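Local coordinates for protein biliverdin reductase (Synechocystis sp., PDB 5B3T) that probably reduces biliverdin to bilirubin with NAD(P)H, binding the nucleotide through a Rossmann fold of the Gfo/Idh/MocA family, at residues A[288-291]-A[292-296]; A[90-93]-A[94-98]; A[111-114]-A[115-119]. All blocks are in the same frame, centred on the assembly; numbering follows the deposited sequence.

How the contacts relate
Each contact is local to one helix; contact 2 also takes in the turn that ends helix 87-96. Along the chain contact 2 comes first, then contact 3 on helix 111-124, then contact 1 on helix 283-300. Contacts 2 and 3 belong to consecutive beta-alpha-beta units of the NADP-binding Rossmann fold, which share strand 100-104. Their centres are about 13 Å apart and they touch: the Leu117 side chain packs on Glu92, and Leu95 CD1 meets Leu117 O. Contact 1 has its centre about 21 Å from that of contact 2 and about 24 Å from that of contact 3, and touches neither. Through its helix the C-terminal part of the chain lies against the nucleotide-binding domain.

Contact 1: residues A[288-291]-A[292-296]; sequences RQDT and EAVLD. With PO4 (phosphate ion), chain E.
Arg288 and Glu292 form a salt bridge one helical turn apart. NE of Arg288 gives its hydrogen to OE2 of Glu292 at 2.9 Å, nearly straight at 173°. The carboxylate sits at the edge of the guanidinium, near its plane, but the two planes stand 88° apart. NE meets OE2 from above the carboxylate plane. The Arg288 chain is extended, with CG anti to the backbone N (chi1 178°), and this carries NE alongside the next turn. CG of Arg288 also rests 3.6 Å from Glu292 OE2.

The same guanidinium grips a phosphate ion, probably from the crystallisation liquor. NH1 of Arg288 binds phosphate O3 at 2.9 Å and NH2 binds O4 at 2.6 Å. Three hydrogen bonds, one to Glu292 and two to phosphate, would fix the rotation of the group.

The backbone is regular alpha-helix within helix 283-300. Glu292 N bonds to Arg288 O at 2.8 Å, and Leu295 N to Thr291 O at 2.9 Å. This helix, from the C-terminal part of the chain, lies against helix 23-34 of the Rossmann fold, where Thr291 and Leu295 both touch Phe32.

Buried polar groups are satisfied nearby. Asp290 is held by a salt bridge to Arg28 and a hydrogen bond to His129 of strand 128-131. Thr291 OG1 bonds to Phe287 O and Arg28. CG2 of Val294 lies 3.4 Å from Asp290 O.

Contact 2: residues A[90-93]-A[94-98]; sequences IAEA and ALQAG
Glu92 and Gln96 meet one turn apart near the end of helix 87-96. They are joined through the backbone: Gln96 N bonds to Glu92 O at 2.9 Å. Three more bonds of the same i to i+4 kind join the segments. Ala94 N reaches Ile90 O, and Leu95 N reaches Ala91 O. Ala97 N reaches Ala93 O at 3.0 Å, with a more bent N-H...O angle of 144°.

The helix then closes in a Schellman motif. Gly98, with positive phi (74°), is its C-prime residue. Its N bonds to Leu95 O at 2.9 Å, while Lys99 N turns back to Ala94 O.

Side-chain contacts are few because three of the four residues at 91-94 are alanines. CG of Gln96 lies beside its own backbone N (chi1 -71°), which sets it 3.1 Å from Glu92 O. The aliphatic parts of the two side chains stay farther apart, CG of Glu92 to CG of Gln96 being 4.3 Å. Leu95 CG rests 3.3 Å from Ala91 O.

The helix connects strand 77-80 to strand 100-104 in a beta-alpha-beta unit of the Rossmann fold. Small Ala91 and Ala94 face the sheet, on Ile80 and Val78. Ala93 touches Trp66 and Ile70 of helix 66-70, and on the side of helix 111-124, Leu95 and Gln96 pack on Leu120.

Contact 3: residues A[111-114]-A[115-119]; sequences YAMG and KKLQQ
Tyr111 carries its CG anti to the backbone N (chi1 -174°), and Lys115 holds its CG beside its own backbone N (chi1 -62°). These torsions lay the two side chains alongside each other, pointing the same way. CG of Lys115 sits over one face of the Tyr111 ring, 3.9 Å from its centroid, in a CH-pi contact. It comes nearest at Tyr111 CE2, 3.4 Å away. Bends at chi2 and chi3 carry the chain on past the ring, with CD of Lys115 3.7 Å from the phenol oxygen, Tyr111 OH. Beyond the ring, NZ of Lys115 bonds to Gln118 OE1 at 2.9 Å, in the carbonyl plane and on a lone pair. With an alanine in place of Lys115, that ring face is likely to lose its methylene cover and Gln118 OE1 this donor.

Helical bonds support the turn: Lys115 N binds Tyr111 O at 2.9 Å, and Leu117 N binds Met113 O at 2.8 Å. CE of Met113 meets CD2 of Leu117 at 4.3 Å.

Helix 111-124 joins strand 100-104 to strand 128-131 in the Rossmann fold. Tyr111 and Lys115 touch helix 309-325, at Glu316 and Leu312, while Met113 and Leu117 pack on helix 87-96.

Contact 1: residues A[288-291]-A[292-296]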
loop_
_atom_site.group_PDB
_atom_site.type_symbol
_atom_site.label_atom_id
_atom_site.label_comp_id
_atom_site.label_asym_id
_atom_site.label_seq_id
_atom_site.Cartn_x
_atom_site.Cartn_y
_atom_site.Cartn_z
ATOM N N ARG A 288 -2.177 14.353 -0.819
ATOM C CA ARG A 288 -1.651 15.710 -0.930
ATOM C C ARG A 288 -0.869 16.102 0.318
ATOM O O ARG A 288 0.240 16.642 0.221
ATOM C CB ARG A 288 -2.783 16.704 -1.187
ATOM C CG ARG A 288 -2.289 18.143 -1.272
ATOM C CD ARG A 288 -3.385 19.109 -1.677
ATOM N NE ARG A 288 -2.872 20.470 -1.786
ATOM C CZ ARG A 288 -3.456 21.438 -2.487
ATOM N NH1 ARG A 288 -4.580 21.196 -3.147
ATOM N NH2 ARG A 288 -2.913 22.647 -2.528
ATOM N N GLN A 289 -1.431 15.840 1.501
ATOM C CA GLN A 289 -0.722 16.158 2.737
ATOM C C GLN A 289 0.605 15.413 2.819
ATOM O O GLN A 289 1.618 15.980 3.243
ATOM C CB GLN A 289 -1.594 15.830 3.951
ATOM C CG GLN A 289 -2.885 16.634 4.030
ATOM C CD GLN A 289 -2.668 18.114 3.770
ATOM O OE1 GLN A 289 -3.254 18.688 2.851
ATOM N NE2 GLN A 289 -1.820 18.740 4.578
ATOM N N ASP A 290 0.620 14.142 2.413
ATOM C CA ASP A 290 1.863 13.378 2.452
ATOM C C ASP A 290 2.871 13.912 1.442
ATOM O O ASP A 290 4.058 14.046 1.756
ATOM C CB ASP A 290 1.586 11.900 2.199
ATOM C CG ASP A 290 2.808 11.037 2.434
ATOM O OD1 ASP A 290 3.105 10.737 3.611
ATOM O OD2 ASP A 290 3.475 10.666 1.446
ATOM N N THR A 291 2.415 14.224 0.226
ATOM C CA THR A 291 3.316 14.786 -0.775
ATOM C C THR A 291 3.889 16.117 -0.309
ATOM O O THR A 291 5.085 16.381 -0.478
ATOM C CB THR A 291 2.587 14.961 -2.108
ATOM O OG1 THR A 291 2.064 13.700 -2.537
ATOM C CG2 THR A 291 3.543 15.490 -3.171
ATOM N N GLU A 292 3.051 16.966 0.291
ATOM C CA GLU A 292 3.531 18.258 0.768
ATOM C C GLU A 292 4.500 18.092 1.934
ATOM O O GLU A 292 5.460 18.861 2.062
ATOM C CB GLU A 292 2.349 19.145 1.153
ATOM C CG GLU A 292 1.518 19.584 -0.046
ATOM C CD GLU A 292 0.295 20.395 0.338
ATOM O OE1 GLU A 292 -0.063 20.413 1.532
ATOM O OE2 GLU A 292 -0.306 21.020 -0.562
ATOM N N ALA A 293 4.271 17.092 2.789
ATOM C CA ALA A 293 5.224 16.810 3.858
ATOM C C ALA A 293 6.569 16.373 3.292
ATOM O O ALA A 293 7.625 16.768 3.801
ATOM C CB ALA A 293 4.659 15.744 4.798
ATOM N N VAL A 294 6.548 15.556 2.234
ATOM C CA VAL A 294 7.788 15.129 1.591
ATOM C C VAL A 294 8.520 16.327 1.005
ATOM O O VAL A 294 9.736 16.477 1.171
ATOM C CB VAL A 294 7.492 14.063 0.518
ATOM C CG1 VAL A 294 8.685 13.880 -0.402
ATOM C CG2 VAL A 294 7.114 12.740 1.173
ATOM N N LEU A 295 7.792 17.201 0.313
ATOM C CA LEU A 295 8.397 18.420 -0.208
ATOM C C LEU A 295 8.981 19.265 0.916
ATOM O O LEU A 295 10.074 19.825 0.780
ATOM C CB LEU A 295 7.358 19.212 -1.004
ATOM C CG LEU A 295 6.992 18.536 -2.328
ATOM C CD1 LEU A 295 5.892 19.283 -3.057
ATOM C CD2 LEU A 295 8.229 18.412 -3.206
ATOM N N ASP A 296 8.271 19.351 2.042
ATOM C CA ASP A 296 8.786 20.070 3.204
ATOM C C ASP A 296 10.131 19.507 3.638
ATOM O O ASP A 296 11.101 20.251 3.822
ATOM C CB ASP A 296 7.779 20.002 4.358
ATOM C CG ASP A 296 7.050 21.321 4.589
ATOM O OD1 ASP A 296 6.202 21.712 3.751
ATOM O OD2 ASP A 296 7.304 21.960 5.639
HETATM P P PO4 E . -4.891 24.685 -4.931
HETATM O O1 PO4 E . -5.920 25.690 -4.471
HETATM O O2 PO4 E . -4.420 25.045 -6.319
HETATM O O3 PO4 E . -5.507 23.306 -4.952
HETATM O O4 PO4 E . -3.718 24.697 -3.980
#

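Contact 2: residues A[90-93]-A[94-98]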
loop_
_atom_site.group_PDB
_atom_site.type_symbol
_atom_site.label_atom_id
_atom_site.label_comp_id
_atom_site.label_asym_id
_atom_site.label_seq_id
_atom_site.Cartn_x
_atom_site.Cartn_y
_atom_site.Cartn_z
ATOM N N ILE A 90 13.341 -1.659 -7.795
ATOM C CA ILE A 90 13.386 -0.285 -8.284
ATOM C C ILE A 90 13.887 0.653 -7.192
ATOM O O ILE A 90 14.664 1.578 -7.458
ATOM C CB ILE A 90 12.004 0.143 -8.812
ATOM C CG1 ILE A 90 11.579 -0.745 -9.982
ATOM C CG2 ILE A 90 12.029 1.593 -9.265
ATOM C CD1 ILE A 90 10.220 -0.389 -10.550
ATOM N N ALA A 91 13.462 0.426 -5.948
ATOM C CA ALA A 91 13.915 1.272 -4.847
ATOM C C ALA A 91 15.422 1.158 -4.642
ATOM O O ALA A 91 16.102 2.170 -4.438
ATOM C CB ALA A 91 13.172 0.904 -3.564
ATOM N N GLU A 92 15.961 -0.062 -4.688
ATOM C CA GLU A 92 17.403 -0.228 -4.527
ATOM C C GLU A 92 18.165 0.442 -5.662
ATOM O O GLU A 92 19.180 1.109 -5.429
ATOM C CB GLU A 92 17.768 -1.711 -4.448
ATOM C CG GLU A 92 19.270 -1.948 -4.384
ATOM C CD GLU A 92 19.638 -3.393 -4.115
ATOM O OE1 GLU A 92 18.899 -4.294 -4.562
ATOM O OE2 GLU A 92 20.672 -3.627 -3.456
ATOM N N ALA A 93 17.689 0.277 -6.900
ATOM C CA ALA A 93 18.366 0.895 -8.035
ATOM C C ALA A 93 18.317 2.414 -7.943
ATOM O O ALA A 93 19.311 3.093 -8.223
ATOM C CB ALA A 93 17.742 0.413 -9.345
ATOM N N ALA A 94 17.166 2.965 -7.547
ATOM C CA ALA A 94 17.035 4.414 -7.433
ATOM C C ALA A 94 17.938 4.971 -6.340
ATOM O O ALA A 94 18.557 6.026 -6.518
ATOM C CB ALA A 94 15.578 4.789 -7.167
ATOM N N LEU A 95 18.020 4.282 -5.198
ATOM C CA LEU A 95 18.908 4.733 -4.130
ATOM C C LEU A 95 20.367 4.658 -4.559
ATOM O O LEU A 95 21.158 5.559 -4.259
ATOM C CB LEU A 95 18.681 3.903 -2.867
ATOM C CG LEU A 95 17.369 4.133 -2.117
ATOM C CD1 LEU A 95 17.189 3.097 -1.014
ATOM C CD2 LEU A 95 17.329 5.542 -1.549
ATOM N N GLN A 96 20.738 3.590 -5.266
ATOM C CA GLN A 96 22.109 3.463 -5.745
ATOM C C GLN A 96 22.467 4.569 -6.730
ATOM O O GLN A 96 23.630 4.984 -6.800
ATOM C CB GLN A 96 22.304 2.088 -6.377
ATOM C CG GLN A 96 22.307 0.938 -5.375
ATOM C CD GLN A 96 23.594 0.858 -4.569
ATOM O OE1 GLN A 96 24.459 1.731 -4.661
ATOM N NE2 GLN A 96 23.747 -0.221 -3.813
ATOM N N ALA A 97 21.489 5.063 -7.485
ATOM C CA ALA A 97 21.697 6.182 -8.395
ATOM C C ALA A 97 21.607 7.535 -7.697
ATOM O O ALA A 97 21.618 8.568 -8.376
ATOM C CB ALA A 97 20.686 6.120 -9.543
ATOM N N GLY A 98 21.515 7.553 -6.370
ATOM C CA GLY A 98 21.484 8.802 -5.635
ATOM C C GLY A 98 20.178 9.557 -5.722
ATOM O O GLY A 98 20.183 10.792 -5.703
#

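Contact 3: residues A[111-114]-A[115-119]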
loop_
_atom_site.group_PDB
_atom_site.type_symbol
_atom_site.label_atom_id
_atom_site.label_comp_id
_atom_site.label_asym_id
_atom_site.label_seq_id
_atom_site.Cartn_x
_atom_site.Cartn_y
_atom_site.Cartn_z
ATOM N N TYR A 111 11.409 -8.879 4.600
ATOM C CA TYR A 111 11.897 -7.984 5.646
ATOM C C TYR A 111 13.374 -7.664 5.455
ATOM O O TYR A 111 13.801 -6.520 5.650
ATOM C CB TYR A 111 11.653 -8.617 7.019
ATOM C CG TYR A 111 11.974 -7.734 8.203
ATOM C CD1 TYR A 111 11.045 -6.822 8.685
ATOM C CD2 TYR A 111 13.199 -7.829 8.853
ATOM C CE1 TYR A 111 11.332 -6.018 9.775
ATOM C CE2 TYR A 111 13.492 -7.030 9.946
ATOM C CZ TYR A 111 12.558 -6.126 10.400
ATOM O OH TYR A 111 12.850 -5.331 11.483
ATOM N N ALA A 112 14.167 -8.664 5.060
ATOM C CA ALA A 112 15.598 -8.452 4.861
ATOM C C ALA A 112 15.863 -7.419 3.772
ATOM O O ALA A 112 16.736 -6.557 3.925
ATOM C CB ALA A 112 16.281 -9.776 4.520
ATOM N N MET A 113 15.124 -7.492 2.662
ATOM C CA MET A 113 15.285 -6.490 1.614
ATOM C C MET A 113 14.843 -5.115 2.098
ATOM O O MET A 113 15.502 -4.108 1.812
ATOM C CB MET A 113 14.506 -6.902 0.367
ATOM C CG MET A 113 14.659 -5.941 -0.800
ATOM S SD MET A 113 16.367 -5.789 -1.359
ATOM C CE MET A 113 16.129 -5.062 -2.980
ATOM N N GLY A 114 13.737 -5.053 2.844
ATOM C CA GLY A 114 13.300 -3.780 3.392
ATOM C C GLY A 114 14.331 -3.161 4.314
ATOM O O GLY A 114 14.533 -1.944 4.307
ATOM N N LYS A 115 15.003 -3.990 5.115
ATOM C CA LYS A 115 16.065 -3.482 5.978
ATOM C C LYS A 115 17.292 -3.089 5.167
ATOM O O LYS A 115 17.955 -2.093 5.478
ATOM C CB LYS A 115 16.425 -4.529 7.030
ATOM C CG LYS A 115 15.282 -4.877 7.963
ATOM C CD LYS A 115 14.948 -3.721 8.889
ATOM C CE LYS A 115 16.024 -3.548 9.946
ATOM N NZ LYS A 115 15.790 -2.347 10.789
ATOM N N LYS A 116 17.612 -3.864 4.126
ATOM C CA LYS A 116 18.728 -3.513 3.253
ATOM C C LYS A 116 18.476 -2.182 2.557
ATOM O O LYS A 116 19.405 -1.388 2.363
ATOM C CB LYS A 116 18.960 -4.626 2.232
ATOM C CG LYS A 116 20.144 -4.396 1.303
ATOM C CD LYS A 116 20.305 -5.552 0.327
ATOM C CE LYS A 116 21.491 -5.339 -0.597
ATOM N NZ LYS A 116 21.682 -6.484 -1.531
ATOM N N LEU A 117 17.222 -1.916 2.184
ATOM C CA LEU A 117 16.878 -0.625 1.594
ATOM C C LEU A 117 17.001 0.500 2.613
ATOM O O LEU A 117 17.466 1.597 2.283
ATOM C CB LEU A 117 15.458 -0.663 1.025
ATOM C CG LEU A 117 15.194 -1.557 -0.184
ATOM C CD1 LEU A 117 13.708 -1.582 -0.513
ATOM C CD2 LEU A 117 15.995 -1.061 -1.363
ATOM N N GLN A 118 16.564 0.251 3.849
ATOM C CA GLN A 118 16.652 1.263 4.897
ATOM C C GLN A 118 18.103 1.646 5.164
ATOM O O GLN A 118 18.438 2.832 5.261
ATOM C CB GLN A 118 15.984 0.738 6.168
ATOM C CG GLN A 118 16.091 1.648 7.375
ATOM C CD GLN A 118 15.633 0.960 8.646
ATOM O OE1 GLN A 118 15.958 -0.205 8.884
ATOM N NE2 GLN A 118 14.870 1.672 9.466
ATOM N N GLN A 119 18.980 0.646 5.280
ATOM C CA GLN A 119 20.398 0.916 5.499
ATOM C C GLN A 119 21.014 1.645 4.312
ATOM O O GLN A 119 21.808 2.575 4.488
ATOM C CB GLN A 119 21.137 -0.395 5.770
ATOM C CG GLN A 119 22.633 -0.244 6.014
ATOM C CD GLN A 119 22.953 0.706 7.148
ATOM O OE1 GLN A 119 23.756 1.626 6.995
ATOM N NE2 GLN A 119 22.326 0.488 8.297
#